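Local coordinates for pyridoxal phosphate homeostasis protein (Bifidobacterium adolescentis ATCC 15703, PDB 3CPG) that probably binds pyridoxal 5'-phosphate and takes part in keeping the cellular supply of this cofactor in balance, at residues A[220-225]-A[254-259]. Numbering follows the deposited sequence.
Sequences HLRKTR and IAEGST
Arg-222 reaches from helix 211-231 to Glu-256 and spends one nitrogen on two acceptors. Arg-222 NH1 forms a salt bridge with Glu-256 OE1 (2.9 Å), meeting the carboxylate oxygen on its anti side, and donates to the backbone Glu-256 O, also at 2.9 Å. That carbonyl oxygen lies in the guanidinium plane, although Arg-222 NH1 stands above the carbonyl's own plane. Water 1 donates to Glu-256 OE1; its link to Arg-222 NH2 is doubtfully short (2.5 Å). Glu-256 OE2 forms a salt bridge with Arg-215 of the same helix 211-231. With CG anti to the backbone N (chi1 -178°) and a bend at chi3 (71°), the long arginine chain passes the carbonyl, Arg-222 CD lying 3.4 Å from Glu-256 O, before its head turns to the carboxylate. A leucine here would probably leave Glu-256 O without this donor and OE1 without the charge beside it. Farther along, water 2 joins Arg-225 NH2 to Gly-257 O, while Arg-225 NH1 bonds Arg-240 O. Gly-257 suits its positive phi (101°), where a side chain would jam against the preceding carbonyl and crowd Arg-222 CD. It ends helix 250-255 as the C' residue of a Schellman motif. Arg-222 joins outer helix 211-231 of the TIM barrel to the turn leading from helix 250-255 into strand 260-263.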
ATOM      1  N   HIS A 220      17.411   0.646  -4.319  1.00  5.22           N
ATOM      2  CA  HIS A 220      17.541   2.048  -3.960  1.00  5.15           C
ATOM      3  C   HIS A 220      16.515   2.421  -2.898  1.00  5.68           C
ATOM      4  O   HIS A 220      16.837   3.128  -1.945  1.00  6.78           O
ATOM      5  CB  HIS A 220      17.376   2.928  -5.200  1.00  6.36           C
ATOM      6  CG  HIS A 220      17.418   4.396  -4.908  1.00  8.25           C
ATOM      7  ND1 HIS A 220      16.339   5.084  -4.396  1.00  8.62           N
ATOM      8  CD2 HIS A 220      18.413   5.304  -5.047  1.00  7.38           C
ATOM      9  CE1 HIS A 220      16.668   6.353  -4.233  1.00  7.95           C
ATOM     10  NE2 HIS A 220      17.920   6.513  -4.620  1.00  7.80           N
ATOM     11  N   LEU A 221      15.286   1.932  -3.049  1.00  5.07           N
ATOM     12  CA  LEU A 221      14.242   2.235  -2.074  1.00  3.70           C
ATOM     13  C   LEU A 221      14.608   1.672  -0.701  1.00  4.26           C
ATOM     14  O   LEU A 221      14.431   2.339   0.314  1.00  4.00           O
ATOM     15  CB  LEU A 221      12.893   1.655  -2.518  1.00  3.00           C
ATOM     16  CG  LEU A 221      11.696   2.338  -1.850  1.00  3.17           C
ATOM     17  CD1 LEU A 221      11.575   3.764  -2.368  1.00  5.41           C
ATOM     18  CD2 LEU A 221      10.418   1.556  -2.147  1.00  4.01           C
ATOM     19  N   ARG A 222      15.119   0.445  -0.672  1.00  4.78           N
ATOM     20  CA  ARG A 222      15.503  -0.176   0.592  1.00  5.33           C
ATOM     21  C   ARG A 222      16.615   0.614   1.284  1.00  6.11           C
ATOM     22  O   ARG A 222      16.547   0.872   2.485  1.00  5.87           O
ATOM     23  CB  ARG A 222      15.979  -1.615   0.380  1.00  5.83           C
ATOM     24  CG  ARG A 222      16.340  -2.305   1.692  1.00  8.35           C
ATOM     25  CD  ARG A 222      17.029  -3.645   1.501  1.00 13.98           C
ATOM     26  NE  ARG A 222      18.387  -3.503   0.983  1.00 14.59           N
ATOM     27  CZ  ARG A 222      18.740  -3.761  -0.271  1.00 15.18           C
ATOM     28  NH1 ARG A 222      17.833  -4.182  -1.148  1.00 11.75           N
ATOM     29  NH2 ARG A 222      20.003  -3.597  -0.646  1.00 18.74           N
ATOM     30  N   LYS A 223      17.644   0.986   0.528  1.00  6.28           N
ATOM     31  CA  LYS A 223      18.756   1.744   1.101  1.00  5.81           C
ATOM     32  C   LYS A 223      18.285   3.094   1.624  1.00  6.22           C
ATOM     33  O   LYS A 223      18.730   3.555   2.675  1.00  6.82           O
ATOM     34  CB  LYS A 223      19.856   1.955   0.057  1.00  7.05           C
ATOM     35  CG  LYS A 223      20.580   0.680  -0.335  1.00  8.48           C
ATOM     36  CD  LYS A 223      21.694   0.971  -1.325  1.00 11.06           C
ATOM     37  CE  LYS A 223      22.416  -0.306  -1.720  1.00 12.29           C
ATOM     38  NZ  LYS A 223      23.538  -0.027  -2.664  1.00 12.82           N
ATOM     39  N   THR A 224      17.390   3.730   0.877  1.00  4.93           N
ATOM     40  CA  THR A 224      16.851   5.024   1.274  1.00  5.42           C
ATOM     41  C   THR A 224      16.099   4.866   2.592  1.00  4.94           C
ATOM     42  O   THR A 224      16.250   5.673   3.505  1.00  5.26           O
ATOM     43  CB  THR A 224      15.908   5.578   0.191  1.00  4.36           C
ATOM     44  OG1 THR A 224      16.664   5.853  -0.996  1.00  5.15           O
ATOM     45  CG2 THR A 224      15.227   6.859   0.667  1.00  5.40           C
ATOM     46  N   ARG A 225      15.289   3.818   2.682  1.00  5.09           N
ATOM     47  CA  ARG A 225      14.533   3.522   3.893  1.00  5.89           C
ATOM     48  C   ARG A 225      15.517   3.361   5.061  1.00  5.80           C
ATOM     49  O   ARG A 225      15.311   3.912   6.146  1.00  5.30           O
ATOM     50  CB  ARG A 225      13.725   2.233   3.676  1.00  4.90           C
ATOM     51  CG  ARG A 225      12.792   1.795   4.815  1.00  8.42           C
ATOM     52  CD  ARG A 225      13.528   1.086   5.950  1.00  8.94           C
ATOM     53  NE  ARG A 225      14.395  -0.003   5.495  1.00  9.61           N
ATOM     54  CZ  ARG A 225      14.005  -1.252   5.246  1.00  7.61           C
ATOM     55  NH1 ARG A 225      12.738  -1.611   5.399  1.00  8.09           N
ATOM     56  NH2 ARG A 225      14.900  -2.152   4.852  1.00  9.62           N
ATOM     57  N   ILE A 254      10.678  -8.884  -3.384  1.00  6.13           N
ATOM     58  CA  ILE A 254      10.908  -9.592  -2.136  1.00  6.24           C
ATOM     59  C   ILE A 254      12.393  -9.898  -1.946  1.00  6.50           C
ATOM     60  O   ILE A 254      12.906  -9.836  -0.827  1.00  6.80           O
ATOM     61  CB  ILE A 254      10.046 -10.869  -2.077  1.00  5.14           C
ATOM     62  CG1 ILE A 254       8.567 -10.464  -2.027  1.00  6.53           C
ATOM     63  CG2 ILE A 254      10.410 -11.700  -0.854  1.00  7.44           C
ATOM     64  CD1 ILE A 254       7.590 -11.610  -2.127  1.00  6.90           C
ATOM     65  N   ALA A 255      13.090 -10.206  -3.036  1.00  6.92           N
ATOM     66  CA  ALA A 255      14.521 -10.475  -2.952  1.00  7.87           C
ATOM     67  C   ALA A 255      15.248  -9.216  -2.486  1.00  8.13           C
ATOM     68  O   ALA A 255      16.290  -9.299  -1.830  1.00  9.80           O
ATOM     69  CB  ALA A 255      15.063 -10.913  -4.315  1.00  8.67           C
ATOM     70  N   GLU A 256      14.699  -8.049  -2.822  1.00  7.40           N
ATOM     71  CA  GLU A 256      15.313  -6.779  -2.444  1.00  8.03           C
ATOM     72  C   GLU A 256      14.789  -6.167  -1.140  1.00  7.46           C
ATOM     73  O   GLU A 256      15.058  -5.003  -0.846  1.00  8.32           O
ATOM     74  CB  GLU A 256      15.177  -5.763  -3.584  1.00  7.63           C
ATOM     75  CG  GLU A 256      15.993  -6.086  -4.844  1.00 10.80           C
ATOM     76  CD  GLU A 256      17.488  -6.230  -4.578  1.00 12.97           C
ATOM     77  OE1 GLU A 256      18.027  -5.496  -3.722  1.00 12.60           O
ATOM     78  OE2 GLU A 256      18.130  -7.073  -5.246  1.00 16.41           O
ATOM     79  N   GLY A 257      14.026  -6.938  -0.370  1.00  7.12           N
ATOM     80  CA  GLY A 257      13.542  -6.442   0.913  1.00  6.25           C
ATOM     81  C   GLY A 257      12.122  -5.925   1.079  1.00  5.71           C
ATOM     82  O   GLY A 257      11.788  -5.386   2.136  1.00  4.96           O
ATOM     83  N   SER A 258      11.276  -6.082   0.068  1.00  5.91           N
ATOM     84  CA  SER A 258       9.902  -5.604   0.177  1.00  5.07           C
ATOM     85  C   SER A 258       9.199  -6.137   1.423  1.00  5.87           C
ATOM     86  O   SER A 258       9.400  -7.289   1.804  1.00  6.65           O
ATOM     87  CB  SER A 258       9.104  -6.021  -1.058  1.00  6.42           C
ATOM     88  OG  SER A 258       7.736  -5.689  -0.899  1.00  7.02           O
ATOM     89  N   THR A 259       8.384  -5.298   2.060  1.00  4.91           N
ATOM     90  CA  THR A 259       7.635  -5.729   3.238  1.00  6.03           C
ATOM     91  C   THR A 259       6.150  -5.723   2.914  1.00  6.03           C
ATOM     92  O   THR A 259       5.337  -6.244   3.674  1.00  6.27           O
ATOM     93  CB  THR A 259       7.880  -4.825   4.457  1.00  6.50           C
ATOM     94  OG1 THR A 259       7.347  -3.517   4.207  1.00  5.93           O
ATOM     95  CG2 THR A 259       9.370  -4.735   4.753  1.00  8.54           C
TER
HETATM   96  O   HOH W   1      20.640  -4.373  -2.962  1.00 16.64           O
HETATM   97  O   HOH W   2      13.156  -4.438   4.424  1.00 12.92           O